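Local coordinates for aerobactin synthase IucA (Klebsiella pneumoniae subsp. pneumoniae, PDB 5JM8), which probably catalyses the ATP-dependent condensation of citrate with an acylated hydroxylysine, a step in making the siderophore aerobactin, at residues W222-H227 against S344-R349; L179-V184 against T203-E208; S264-Y269 against R290-K295. All coordinates share one frame; numbering follows the deposited sequence.

Contact 1 of 3, residues W222-H227 against S344-R349; sequences WLFPLH and SLFALR. With ATP (adenosine-5'-triphosphate), chain I.
The contact joins two antiparallel beta sheets of the synthetase: strand 221-226, an outermost strand of a three-stranded sheet, packs its Phe224 and Pro225 against Phe346 of strand 345-350 in the larger, curled sheet. The two phenyl groups slide past one another in opposite directions and meet obliquely, with centroids 5.3 Å apart and planes at 54°. Phe346 CE2 sits over one face of the Phe224 ring, displaced toward the rim, and lies 3.6 Å from both Phe224 CE1 and Phe224 CZ. A chi1 of 65° at Phe346 places CG between the backbone N and the carbonyl carbon, so that the ring lies against strand 221-226. There it also meets the pyrrolidine of Pro225 at about a right angle, with Pro225 CG 3.6 Å from Phe346 CZ. At the edge of the Phe224 ring, near its plane, is Ser344 O, 4.0 Å from Phe224 CZ; Ser344 OG is hydrogen-bonded to Met341 O and Leu333 N. Beyond the phenylalanine on strand 345-350, Arg349 serves the ATP site: Arg349 NH2 gives a hydrogen bond of 2.9 Å to ATP O3G on the gamma phosphate and forms a salt bridge with Glu327. Around the aromatic cluster, strand 275-284 lays Ile277 against both Pro225 and Phe346, strand 329-334 adds Ala331 and Leu333, and helix 198-209 brings Phe205 onto Pro225.

Contact 2 of 3, residues L179-V184 against T203-E208; sequences LRWFAV and TRFAAE
Trp181 NE1 is hydrogen-bonded to the carbonyl oxygen of Ala255 on strand 249-255, and this bond pins the indole that strand 177-185 presses against Phe205 and Ala206 of helix 198-209. Within the helix, the bond from Ala207 N to Thr203 O, at 2.9 Å, belongs to the regular turn that carries Phe205 and Ala206. Between segments 179-184 and 203-208 the contacts are apolar. Trp181 reaches in with the far corner of its six-membered ring: CH2 is 3.5 Å from Phe205 CE2 and equally near Phe205 CD2, so it sits against the CD2-CE2 bond of the phenyl ring. The rings meet rim to rim, neither lying over the face of the other, with centroids 5.8 Å apart and planes at 44°. Phe205 gets there because its CG is anti to the backbone N (chi1 -175°), which brings the ring from the flank of the helix up against Leu179 and Trp181. Beside it, Trp181 CZ3 rests 3.9 Å from Ala206 CB, and Trp181 CH2 is 3.8 Å from Ala206 CA; the indole thus comes up to the helix backbone at this alanine. Leu179 comes to the phenyl ring at its edge, in the plane, crossing it at about a right angle with CD1 3.6 Å from Phe205 CE2. The axes of segments 179-184 and 203-208 approach to 11.8 Å, with their N-to-C directions 130° apart. Strands 221-226 and 249-255 flank strand 177-185 in its sheet, with Pro225 of the former touching Trp181. Ile277 of strand 275-284 packs on Phe205, while Thr203 and Ala207 of the helix meet Thr203 and Ala207 of a second subunit.

Contact 3 of 3, residues S264-Y269 against R290-K295; sequences SSRSLY and RTLSVK. With ATP (adenosine-5'-triphosphate), chain I.
Arg266 and Arg290 cross at about a right angle beside the triphosphate of ATP, their guanidinium planes turned 60° from each other. Arg290 CD lies over one face of the Arg266 guanidinium, 3.9 Å above its plane and offset toward the rim. Arg266, extended from CG to NE, runs past the backbone of Arg290: its NH2 makes a weak hydrogen bond of 3.2 Å to Arg290 O, and Leu292 CD2 packs 3.3 Å from that same NH2. The edge with NE and NH1 faces the nucleotide, with the beta phosphorus in the guanidinium plane. Arg266 NE bonds to O1B of ATP at 3.2 Å, and Arg266 NH1 to O2B, also at 3.2 Å. Arg290 bends at chi2 (-66°), turning its head to the alpha phosphate, where NH1 reaches O1A of ATP at 2.9 Å in a weak, angled bond. Its NH2 is tied back to Leu285 O. Although Arg266 NH1 and Arg290 NH1 are 3.9 Å apart, they share an anionic partner: one arginine engages the beta phosphate while the other engages the alpha phosphate. Their positive charges, together with Lys278 and the magnesium ion bound by Gln429, Asn430 and Asp447, would be expected to balance the triphosphate and hold it in a defined orientation, consistent with a ligase that uses ATP.

Along the chain contact 2 comes first and is complete before contact 1 opens; contact 3 is formed entirely by chain lying between the two segments of contact 1. Contacts 1 and 2 have centres about 8 Å apart, and one strand of each, 221-226 and 177-185, lies in the same three-stranded sheet as antiparallel neighbours. Contact 3 lies about 10 Å from contact 1 between centres; strands 267-269 and 345-350 belong to the same curled sheet, and contact 1 supplies Arg349 to ATP, contact 3 Arg266 and Arg290. Contacts 2 and 3, with centres about 18 Å apart, touch through Leu179 and Leu268. Packing is thus continuous from helix 198-209, which meets the second subunit, to the nucleotide pocket.

Contact 1 of 3, residues W222-H227 against S344-R349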
loop_
_atom_site.group_PDB
_atom_site.type_symbol
_atom_site.label_atom_id
_atom_site.label_comp_id
_atom_site.label_asym_id
_atom_site.label_seq_id
_atom_site.Cartn_x
_atom_site.Cartn_y
_atom_site.Cartn_z
ATOM N N TRP A 222 31.493 5.613 -16.469
ATOM C CA TRP A 222 30.536 4.897 -15.628
ATOM C C TRP A 222 30.134 5.709 -14.402
ATOM O O TRP A 222 30.902 6.538 -13.913
ATOM C CB TRP A 222 31.120 3.560 -15.169
ATOM C CG TRP A 222 31.535 2.646 -16.280
ATOM C CD1 TRP A 222 31.336 2.833 -17.617
ATOM C CD2 TRP A 222 32.225 1.399 -16.147
ATOM N NE1 TRP A 222 31.859 1.779 -18.324
ATOM C CE2 TRP A 222 32.411 0.885 -17.443
ATOM C CE3 TRP A 222 32.703 0.668 -15.056
ATOM C CZ2 TRP A 222 33.054 -0.327 -17.680
ATOM C CZ3 TRP A 222 33.340 -0.536 -15.292
ATOM C CH2 TRP A 222 33.512 -1.021 -16.594
ATOM N N LEU A 223 28.930 5.448 -13.903
ATOM C CA LEU A 223 28.449 6.069 -12.676
ATOM C C LEU A 223 28.946 5.278 -11.470
ATOM O O LEU A 223 28.853 4.049 -11.442
ATOM C CB LEU A 223 26.923 6.150 -12.677
ATOM C CG LEU A 223 26.305 6.990 -13.797
ATOM C CD1 LEU A 223 24.790 6.848 -13.795
ATOM C CD2 LEU A 223 26.706 8.451 -13.659
ATOM N N PHE A 224 29.467 5.995 -10.479
ATOM C CA PHE A 224 30.144 5.387 -9.341
ATOM C C PHE A 224 29.612 5.974 -8.033
ATOM O O PHE A 224 29.796 7.161 -7.768
ATOM C CB PHE A 224 31.652 5.611 -9.468
ATOM C CG PHE A 224 32.469 4.896 -8.432
ATOM C CD1 PHE A 224 32.869 3.586 -8.628
ATOM C CD2 PHE A 224 32.855 5.544 -7.274
ATOM C CE1 PHE A 224 33.629 2.934 -7.675
ATOM C CE2 PHE A 224 33.611 4.900 -6.322
ATOM C CZ PHE A 224 34.000 3.593 -6.521
ATOM N N PRO A 225 28.942 5.150 -7.208
ATOM C CA PRO A 225 28.302 5.680 -5.998
ATOM C C PRO A 225 29.277 5.927 -4.851
ATOM O O PRO A 225 30.250 5.189 -4.698
ATOM C CB PRO A 225 27.309 4.581 -5.627
ATOM C CG PRO A 225 27.971 3.331 -6.090
ATOM C CD PRO A 225 28.726 3.697 -7.343
ATOM N N LEU A 226 29.005 6.961 -4.058
ATOM C CA LEU A 226 29.837 7.308 -2.909
ATOM C C LEU A 226 29.009 7.698 -1.689
ATOM O O LEU A 226 27.873 8.151 -1.813
ATOM C CB LEU A 226 30.779 8.466 -3.254
ATOM C CG LEU A 226 32.070 8.128 -4.004
ATOM C CD1 LEU A 226 31.851 8.153 -5.500
ATOM C CD2 LEU A 226 33.176 9.088 -3.606
ATOM N N HIS A 227 29.601 7.520 -0.512
ATOM C CA HIS A 227 29.021 8.015 0.729
ATOM C C HIS A 227 29.222 9.529 0.758
ATOM O O HIS A 227 30.336 10.000 0.520
ATOM C CB HIS A 227 29.680 7.340 1.937
ATOM C CG HIS A 227 29.024 7.650 3.247
ATOM N ND1 HIS A 227 28.961 8.924 3.767
ATOM C CD2 HIS A 227 28.416 6.845 4.151
ATOM C CE1 HIS A 227 28.335 8.894 4.930
ATOM N NE2 HIS A 227 27.993 7.644 5.187
ATOM N N SER A 344 37.933 4.574 -0.917
ATOM C CA SER A 344 36.855 4.733 -1.892
ATOM C C SER A 344 36.026 3.458 -2.043
ATOM O O SER A 344 34.975 3.465 -2.685
ATOM C CB SER A 344 37.424 5.128 -3.256
ATOM O OG SER A 344 38.191 4.075 -3.812
ATOM N N LEU A 345 36.503 2.368 -1.450
ATOM C CA LEU A 345 35.868 1.062 -1.607
ATOM C C LEU A 345 34.441 1.013 -1.079
ATOM O O LEU A 345 34.095 1.687 -0.111
ATOM C CB LEU A 345 36.684 -0.014 -0.890
ATOM C CG LEU A 345 38.049 -0.376 -1.474
ATOM C CD1 LEU A 345 38.799 -1.273 -0.504
ATOM C CD2 LEU A 345 37.906 -1.053 -2.824
ATOM N N PHE A 346 33.622 0.206 -1.742
ATOM C CA PHE A 346 32.337 -0.210 -1.204
ATOM C C PHE A 346 32.055 -1.627 -1.668
ATOM O O PHE A 346 32.653 -2.099 -2.636
ATOM C CB PHE A 346 31.212 0.733 -1.638
ATOM C CG PHE A 346 30.943 0.725 -3.117
ATOM C CD1 PHE A 346 30.182 -0.277 -3.697
ATOM C CD2 PHE A 346 31.439 1.733 -3.926
ATOM C CE1 PHE A 346 29.936 -0.281 -5.056
ATOM C CE2 PHE A 346 31.193 1.735 -5.285
ATOM C CZ PHE A 346 30.438 0.727 -5.849
ATOM N N ALA A 347 31.144 -2.298 -0.976
ATOM C CA ALA A 347 30.687 -3.616 -1.386
ATOM C C ALA A 347 29.174 -3.603 -1.514
ATOM O O ALA A 347 28.487 -2.881 -0.792
ATOM C CB ALA A 347 31.135 -4.667 -0.394
ATOM N N LEU A 348 28.660 -4.398 -2.444
ATOM C CA LEU A 348 27.225 -4.470 -2.683
ATOM C C LEU A 348 26.634 -5.718 -2.046
ATOM O O LEU A 348 27.072 -6.835 -2.318
ATOM C CB LEU A 348 26.931 -4.454 -4.181
ATOM C CG LEU A 348 27.292 -3.158 -4.910
ATOM C CD1 LEU A 348 27.111 -3.341 -6.404
ATOM C CD2 LEU A 348 26.460 -1.984 -4.410
ATOM N N ARG A 349 25.629 -5.507 -1.203
ATOM C CA ARG A 349 25.009 -6.575 -0.429
ATOM C C ARG A 349 23.590 -6.840 -0.928
ATOM O O ARG A 349 22.827 -5.904 -1.171
ATOM C CB ARG A 349 25.009 -6.199 1.056
ATOM C CG ARG A 349 24.222 -7.121 1.967
ATOM C CD ARG A 349 24.302 -6.640 3.405
ATOM N NE ARG A 349 25.668 -6.706 3.919
ATOM C CZ ARG A 349 26.147 -5.938 4.892
ATOM N NH1 ARG A 349 25.380 -5.021 5.470
ATOM N NH2 ARG A 349 27.405 -6.081 5.283
HETATM P PG ATP I . 27.736 -4.505 8.573
HETATM O O1G ATP I . 27.038 -3.405 7.816
HETATM O O2G ATP I . 26.793 -5.413 9.326
HETATM O O3G ATP I . 28.761 -5.256 7.758
HETATM P PB ATP I . 30.064 -3.962 10.229
HETATM O O1B ATP I . 30.617 -2.621 10.643
HETATM O O2B ATP I . 30.816 -4.798 9.218
HETATM O O3B ATP I . 28.528 -3.742 9.762
HETATM P PA ATP I . 30.895 -5.085 12.729
HETATM O O1A ATP I . 32.277 -4.920 12.148
HETATM O O2A ATP I . 30.521 -6.375 13.417
HETATM O O3A ATP I . 29.816 -4.843 11.558
HETATM O "O5'" ATP I . 30.575 -3.890 13.754
HETATM C "C5'" ATP I . 29.297 -3.875 14.379
HETATM C "C4'" ATP I . 28.826 -2.458 14.673
HETATM O "O4'" ATP I . 27.570 -2.540 15.351
HETATM C "C3'" ATP I . 29.778 -1.680 15.568
HETATM O "O3'" ATP I . 30.049 -0.399 14.984
HETATM C "C2'" ATP I . 29.066 -1.537 16.900
HETATM O "O2'" ATP I . 29.208 -0.225 17.442
HETATM C "C1'" ATP I . 27.607 -1.825 16.588
HETATM N N9 ATP I . 26.969 -2.643 17.644
HETATM C C8 ATP I . 25.899 -2.253 18.354
HETATM N N7 ATP I . 25.539 -3.209 19.247
HETATM C C5 ATP I . 26.396 -4.235 19.105
HETATM C C6 ATP I . 26.575 -5.558 19.736
HETATM N N6 ATP I . 25.728 -5.950 20.718
HETATM N N1 ATP I . 27.594 -6.333 19.300
HETATM C C2 ATP I . 28.430 -5.932 18.322
HETATM N N3 ATP I . 28.319 -4.740 17.708
HETATM C C4 ATP I . 27.341 -3.861 18.047
#

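Contact 2 of 3, residues L179-V184 against T203-E208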
loop_
_atom_site.group_PDB
_atom_site.type_symbol
_atom_site.label_atom_id
_atom_site.label_comp_id
_atom_site.label_asym_id
_atom_site.label_seq_id
_atom_site.Cartn_x
_atom_site.Cartn_y
_atom_site.Cartn_z
ATOM N N LEU A 179 22.577 9.241 -2.296
ATOM C CA LEU A 179 24.008 9.014 -2.463
ATOM C C LEU A 179 24.669 10.152 -3.223
ATOM O O LEU A 179 24.003 10.923 -3.909
ATOM C CB LEU A 179 24.268 7.703 -3.207
ATOM C CG LEU A 179 23.843 6.409 -2.520
ATOM C CD1 LEU A 179 24.210 5.223 -3.394
ATOM C CD2 LEU A 179 24.485 6.291 -1.149
ATOM N N ARG A 180 25.987 10.246 -3.085
ATOM C CA ARG A 180 26.794 11.112 -3.928
ATOM C C ARG A 180 27.270 10.282 -5.110
ATOM O O ARG A 180 27.478 9.077 -4.973
ATOM C CB ARG A 180 27.972 11.690 -3.147
ATOM C CG ARG A 180 28.800 12.696 -3.920
ATOM C CD ARG A 180 29.864 13.296 -3.026
ATOM N NE ARG A 180 30.641 14.333 -3.697
ATOM C CZ ARG A 180 30.277 15.608 -3.778
ATOM N NH1 ARG A 180 29.136 16.020 -3.242
ATOM N NH2 ARG A 180 31.059 16.476 -4.403
ATOM N N TRP A 181 27.441 10.918 -6.265
ATOM C CA TRP A 181 27.740 10.186 -7.494
ATOM C C TRP A 181 28.861 10.820 -8.312
ATOM O O TRP A 181 28.880 12.034 -8.515
ATOM C CB TRP A 181 26.482 10.086 -8.356
ATOM C CG TRP A 181 25.367 9.303 -7.722
ATOM C CD1 TRP A 181 24.389 9.785 -6.900
ATOM C CD2 TRP A 181 25.112 7.901 -7.869
ATOM N NE1 TRP A 181 23.543 8.769 -6.526
ATOM C CE2 TRP A 181 23.967 7.602 -7.107
ATOM C CE3 TRP A 181 25.744 6.870 -8.570
ATOM C CZ2 TRP A 181 23.439 6.316 -7.027
ATOM C CZ3 TRP A 181 25.220 5.595 -8.489
ATOM C CH2 TRP A 181 24.079 5.329 -7.724
ATOM N N PHE A 182 29.788 9.982 -8.773
ATOM C CA PHE A 182 30.841 10.402 -9.694
ATOM C C PHE A 182 30.683 9.710 -11.039
ATOM O O PHE A 182 30.422 8.508 -11.098
ATOM C CB PHE A 182 32.235 10.076 -9.145
ATOM C CG PHE A 182 32.641 10.887 -7.943
ATOM C CD1 PHE A 182 31.864 11.936 -7.476
ATOM C CD2 PHE A 182 33.821 10.595 -7.285
ATOM C CE1 PHE A 182 32.256 12.669 -6.371
ATOM C CE2 PHE A 182 34.218 11.322 -6.181
ATOM C CZ PHE A 182 33.436 12.360 -5.725
ATOM N N ALA A 183 30.851 10.466 -12.119
ATOM C CA ALA A 183 31.049 9.865 -13.431
ATOM C C ALA A 183 32.538 9.582 -13.572
ATOM O O ALA A 183 33.357 10.498 -13.490
ATOM C CB ALA A 183 30.553 10.774 -14.538
ATOM N N VAL A 184 32.880 8.311 -13.762
ATOM C CA VAL A 184 34.270 7.870 -13.722
ATOM C C VAL A 184 34.639 7.035 -14.944
ATOM O O VAL A 184 33.889 6.145 -15.343
ATOM C CB VAL A 184 34.545 7.036 -12.453
ATOM C CG1 VAL A 184 36.010 6.626 -12.382
ATOM C CG2 VAL A 184 34.144 7.809 -11.207
ATOM N N THR A 203 25.588 -0.111 -13.566
ATOM C CA THR A 203 24.531 0.334 -14.464
ATOM C C THR A 203 23.172 0.095 -13.821
ATOM O O THR A 203 22.339 1.000 -13.757
ATOM C CB THR A 203 24.587 -0.396 -15.821
ATOM O OG1 THR A 203 25.818 -0.087 -16.487
ATOM C CG2 THR A 203 23.429 0.027 -16.704
ATOM N N ARG A 204 22.952 -1.128 -13.348
ATOM C CA ARG A 204 21.703 -1.482 -12.681
ATOM C C ARG A 204 21.510 -0.649 -11.423
ATOM O O ARG A 204 20.442 -0.079 -11.203
ATOM C CB ARG A 204 21.678 -2.968 -12.314
ATOM C CG ARG A 204 20.310 -3.463 -11.856
ATOM C CD ARG A 204 20.363 -4.895 -11.345
ATOM N NE ARG A 204 21.001 -4.996 -10.035
ATOM C CZ ARG A 204 21.260 -6.144 -9.418
ATOM N NH1 ARG A 204 21.840 -6.142 -8.225
ATOM N NH2 ARG A 204 20.940 -7.295 -9.992
ATOM N N PHE A 205 22.555 -0.584 -10.604
ATOM C CA PHE A 205 22.498 0.127 -9.332
ATOM C C PHE A 205 22.196 1.606 -9.547
ATOM O O PHE A 205 21.347 2.179 -8.867
ATOM C CB PHE A 205 23.817 -0.040 -8.570
ATOM C CG PHE A 205 23.809 0.568 -7.195
ATOM C CD1 PHE A 205 23.368 -0.162 -6.103
ATOM C CD2 PHE A 205 24.245 1.866 -6.992
ATOM C CE1 PHE A 205 23.361 0.392 -4.837
ATOM C CE2 PHE A 205 24.240 2.426 -5.729
ATOM C CZ PHE A 205 23.796 1.688 -4.650
ATOM N N ALA A 206 22.889 2.215 -10.502
ATOM C CA ALA A 206 22.685 3.625 -10.808
ATOM C C ALA A 206 21.301 3.862 -11.397
ATOM O O ALA A 206 20.687 4.903 -11.167
ATOM C CB ALA A 206 23.752 4.113 -11.766
ATOM N N ALA A 207 20.814 2.885 -12.155
ATOM C CA ALA A 207 19.529 3.008 -12.830
ATOM C C ALA A 207 18.363 2.978 -11.849
ATOM O O ALA A 207 17.407 3.734 -11.996
ATOM C CB ALA A 207 19.374 1.901 -13.855
ATOM N N GLU A 208 18.444 2.105 -10.850
ATOM C CA GLU A 208 17.338 1.928 -9.919
ATOM C C GLU A 208 17.464 2.813 -8.679
ATOM O O GLU A 208 16.600 2.773 -7.803
ATOM C CB GLU A 208 17.228 0.454 -9.506
ATOM C CG GLU A 208 18.367 -0.064 -8.648
ATOM C CD GLU A 208 18.256 -1.555 -8.377
ATOM O OE1 GLU A 208 17.379 -2.206 -8.983
ATOM O OE2 GLU A 208 19.040 -2.073 -7.550
#

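Contact 3 of 3, residues S264-Y269 against R290-K295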
loop_
_atom_site.group_PDB
_atom_site.type_symbol
_atom_site.label_atom_id
_atom_site.label_comp_id
_atom_site.label_asym_id
_atom_site.label_seq_id
_atom_site.Cartn_x
_atom_site.Cartn_y
_atom_site.Cartn_z
ATOM N N SER A 264 25.276 -0.222 11.690
ATOM C CA SER A 264 26.722 -0.159 11.493
ATOM C C SER A 264 27.162 1.146 10.837
ATOM O O SER A 264 28.350 1.343 10.575
ATOM C CB SER A 264 27.188 -1.337 10.641
ATOM O OG SER A 264 26.455 -1.406 9.433
ATOM N N SER A 265 26.195 2.019 10.561
ATOM C CA SER A 265 26.442 3.344 9.983
ATOM C C SER A 265 27.000 3.296 8.557
ATOM O O SER A 265 26.469 3.958 7.665
ATOM C CB SER A 265 27.391 4.154 10.872
ATOM O OG SER A 265 26.843 4.353 12.163
ATOM N N ARG A 266 28.066 2.531 8.336
ATOM C CA ARG A 266 28.698 2.494 7.018
ATOM C C ARG A 266 27.884 1.689 6.019
ATOM O O ARG A 266 28.114 1.781 4.813
ATOM C CB ARG A 266 30.115 1.923 7.107
ATOM C CG ARG A 266 30.226 0.493 7.619
ATOM C CD ARG A 266 31.629 -0.032 7.343
ATOM N NE ARG A 266 31.960 -1.251 8.076
ATOM C CZ ARG A 266 33.144 -1.851 8.012
ATOM N NH1 ARG A 266 33.372 -2.956 8.708
ATOM N NH2 ARG A 266 34.107 -1.350 7.249
ATOM N N SER A 267 26.939 0.901 6.521
ATOM C CA SER A 267 26.045 0.143 5.659
ATOM C C SER A 267 24.720 0.873 5.522
ATOM O O SER A 267 24.068 1.187 6.518
ATOM C CB SER A 267 25.829 -1.265 6.204
ATOM O OG SER A 267 27.040 -2.002 6.178
ATOM N N LEU A 268 24.340 1.144 4.277
ATOM C CA LEU A 268 23.122 1.888 3.976
ATOM C C LEU A 268 22.027 0.983 3.417
ATOM O O LEU A 268 22.312 -0.043 2.800
ATOM C CB LEU A 268 23.422 3.007 2.978
ATOM C CG LEU A 268 24.066 4.289 3.516
ATOM C CD1 LEU A 268 25.310 4.003 4.335
ATOM C CD2 LEU A 268 24.389 5.233 2.366
ATOM N N TYR A 269 20.776 1.382 3.632
ATOM C CA TYR A 269 19.619 0.632 3.155
ATOM C C TYR A 269 18.672 1.520 2.349
ATOM O O TYR A 269 18.371 2.646 2.744
ATOM C CB TYR A 269 18.880 0.002 4.338
ATOM C CG TYR A 269 17.506 -0.547 4.009
ATOM C CD1 TYR A 269 17.357 -1.681 3.222
ATOM C CD2 TYR A 269 16.361 0.063 4.504
ATOM C CE1 TYR A 269 16.101 -2.186 2.928
ATOM C CE2 TYR A 269 15.102 -0.435 4.217
ATOM C CZ TYR A 269 14.977 -1.558 3.431
ATOM O OH TYR A 269 13.721 -2.048 3.149
ATOM N N ARG A 290 36.490 2.276 10.269
ATOM C CA ARG A 290 35.504 1.551 9.476
ATOM C C ARG A 290 35.770 1.661 7.981
ATOM O O ARG A 290 34.843 1.713 7.174
ATOM C CB ARG A 290 34.103 2.060 9.813
ATOM C CG ARG A 290 33.676 1.754 11.243
ATOM C CD ARG A 290 33.527 0.259 11.469
ATOM N NE ARG A 290 33.289 -0.071 12.869
ATOM C CZ ARG A 290 33.284 -1.309 13.351
ATOM N NH1 ARG A 290 33.510 -2.338 12.543
ATOM N NH2 ARG A 290 33.056 -1.522 14.639
ATOM N N THR A 291 37.047 1.704 7.625
ATOM C CA THR A 291 37.452 1.606 6.233
ATOM C C THR A 291 37.482 0.141 5.825
ATOM O O THR A 291 37.679 -0.737 6.664
ATOM C CB THR A 291 38.834 2.229 5.994
ATOM O OG1 THR A 291 39.747 1.756 6.993
ATOM C CG2 THR A 291 38.761 3.748 6.061
ATOM N N LEU A 292 37.277 -0.115 4.538
ATOM C CA LEU A 292 37.369 -1.463 3.995
ATOM C C LEU A 292 38.716 -1.674 3.326
ATOM O O LEU A 292 39.411 -0.715 2.992
ATOM C CB LEU A 292 36.252 -1.721 2.984
ATOM C CG LEU A 292 34.825 -1.766 3.522
ATOM C CD1 LEU A 292 33.840 -1.847 2.367
ATOM C CD2 LEU A 292 34.649 -2.944 4.469
ATOM N N SER A 293 39.074 -2.938 3.136
ATOM C CA SER A 293 40.261 -3.295 2.378
ATOM C C SER A 293 39.873 -4.275 1.282
ATOM O O SER A 293 38.849 -4.952 1.380
ATOM C CB SER A 293 41.326 -3.900 3.292
ATOM O OG SER A 293 40.861 -5.094 3.894
ATOM N N VAL A 294 40.687 -4.334 0.232
ATOM C CA VAL A 294 40.480 -5.293 -0.846
ATOM C C VAL A 294 40.391 -6.693 -0.260
ATOM O O VAL A 294 39.598 -7.520 -0.695
ATOM C CB VAL A 294 41.619 -5.232 -1.877
ATOM C CG1 VAL A 294 41.490 -6.364 -2.890
ATOM C CG2 VAL A 294 41.626 -3.886 -2.576
ATOM N N LYS A 295 41.231 -6.933 0.738
ATOM C CA LYS A 295 41.244 -8.169 1.504
ATOM C C LYS A 295 39.854 -8.576 1.999
ATOM O O LYS A 295 39.365 -9.661 1.685
ATOM C CB LYS A 295 42.193 -7.988 2.686
ATOM C CG LYS A 295 42.409 -9.193 3.570
ATOM C CD LYS A 295 43.374 -8.805 4.683
ATOM C CE LYS A 295 43.724 -9.965 5.589
ATOM N NZ LYS A 295 44.588 -10.936 4.882
HETATM P PG ATP I . 27.736 -4.505 8.573
HETATM O O1G ATP I . 27.038 -3.405 7.816
HETATM O O2G ATP I . 26.793 -5.413 9.326
HETATM O O3G ATP I . 28.761 -5.256 7.758
HETATM P PB ATP I . 30.064 -3.962 10.229
HETATM O O1B ATP I . 30.617 -2.621 10.643
HETATM O O2B ATP I . 30.816 -4.798 9.218
HETATM O O3B ATP I . 28.528 -3.742 9.762
HETATM P PA ATP I . 30.895 -5.085 12.729
HETATM O O1A ATP I . 32.277 -4.920 12.148
HETATM O O2A ATP I . 30.521 -6.375 13.417
HETATM O O3A ATP I . 29.816 -4.843 11.558
HETATM O "O5'" ATP I . 30.575 -3.890 13.754
HETATM C "C5'" ATP I . 29.297 -3.875 14.379
HETATM C "C4'" ATP I . 28.826 -2.458 14.673
HETATM O "O4'" ATP I . 27.570 -2.540 15.351
HETATM C "C3'" ATP I . 29.778 -1.680 15.568
HETATM O "O3'" ATP I . 30.049 -0.399 14.984
HETATM C "C2'" ATP I . 29.066 -1.537 16.900
HETATM O "O2'" ATP I . 29.208 -0.225 17.442
HETATM C "C1'" ATP I . 27.607 -1.825 16.588
HETATM N N9 ATP I . 26.969 -2.643 17.644
HETATM C C8 ATP I . 25.899 -2.253 18.354
HETATM N N7 ATP I . 25.539 -3.209 19.247
HETATM C C5 ATP I . 26.396 -4.235 19.105
HETATM C C6 ATP I . 26.575 -5.558 19.736
HETATM N N6 ATP I . 25.728 -5.950 20.718
HETATM N N1 ATP I . 27.594 -6.333 19.300
HETATM C C2 ATP I . 28.430 -5.932 18.322
HETATM N N3 ATP I . 28.319 -4.740 17.708
HETATM C C4 ATP I . 27.341 -3.861 18.047
#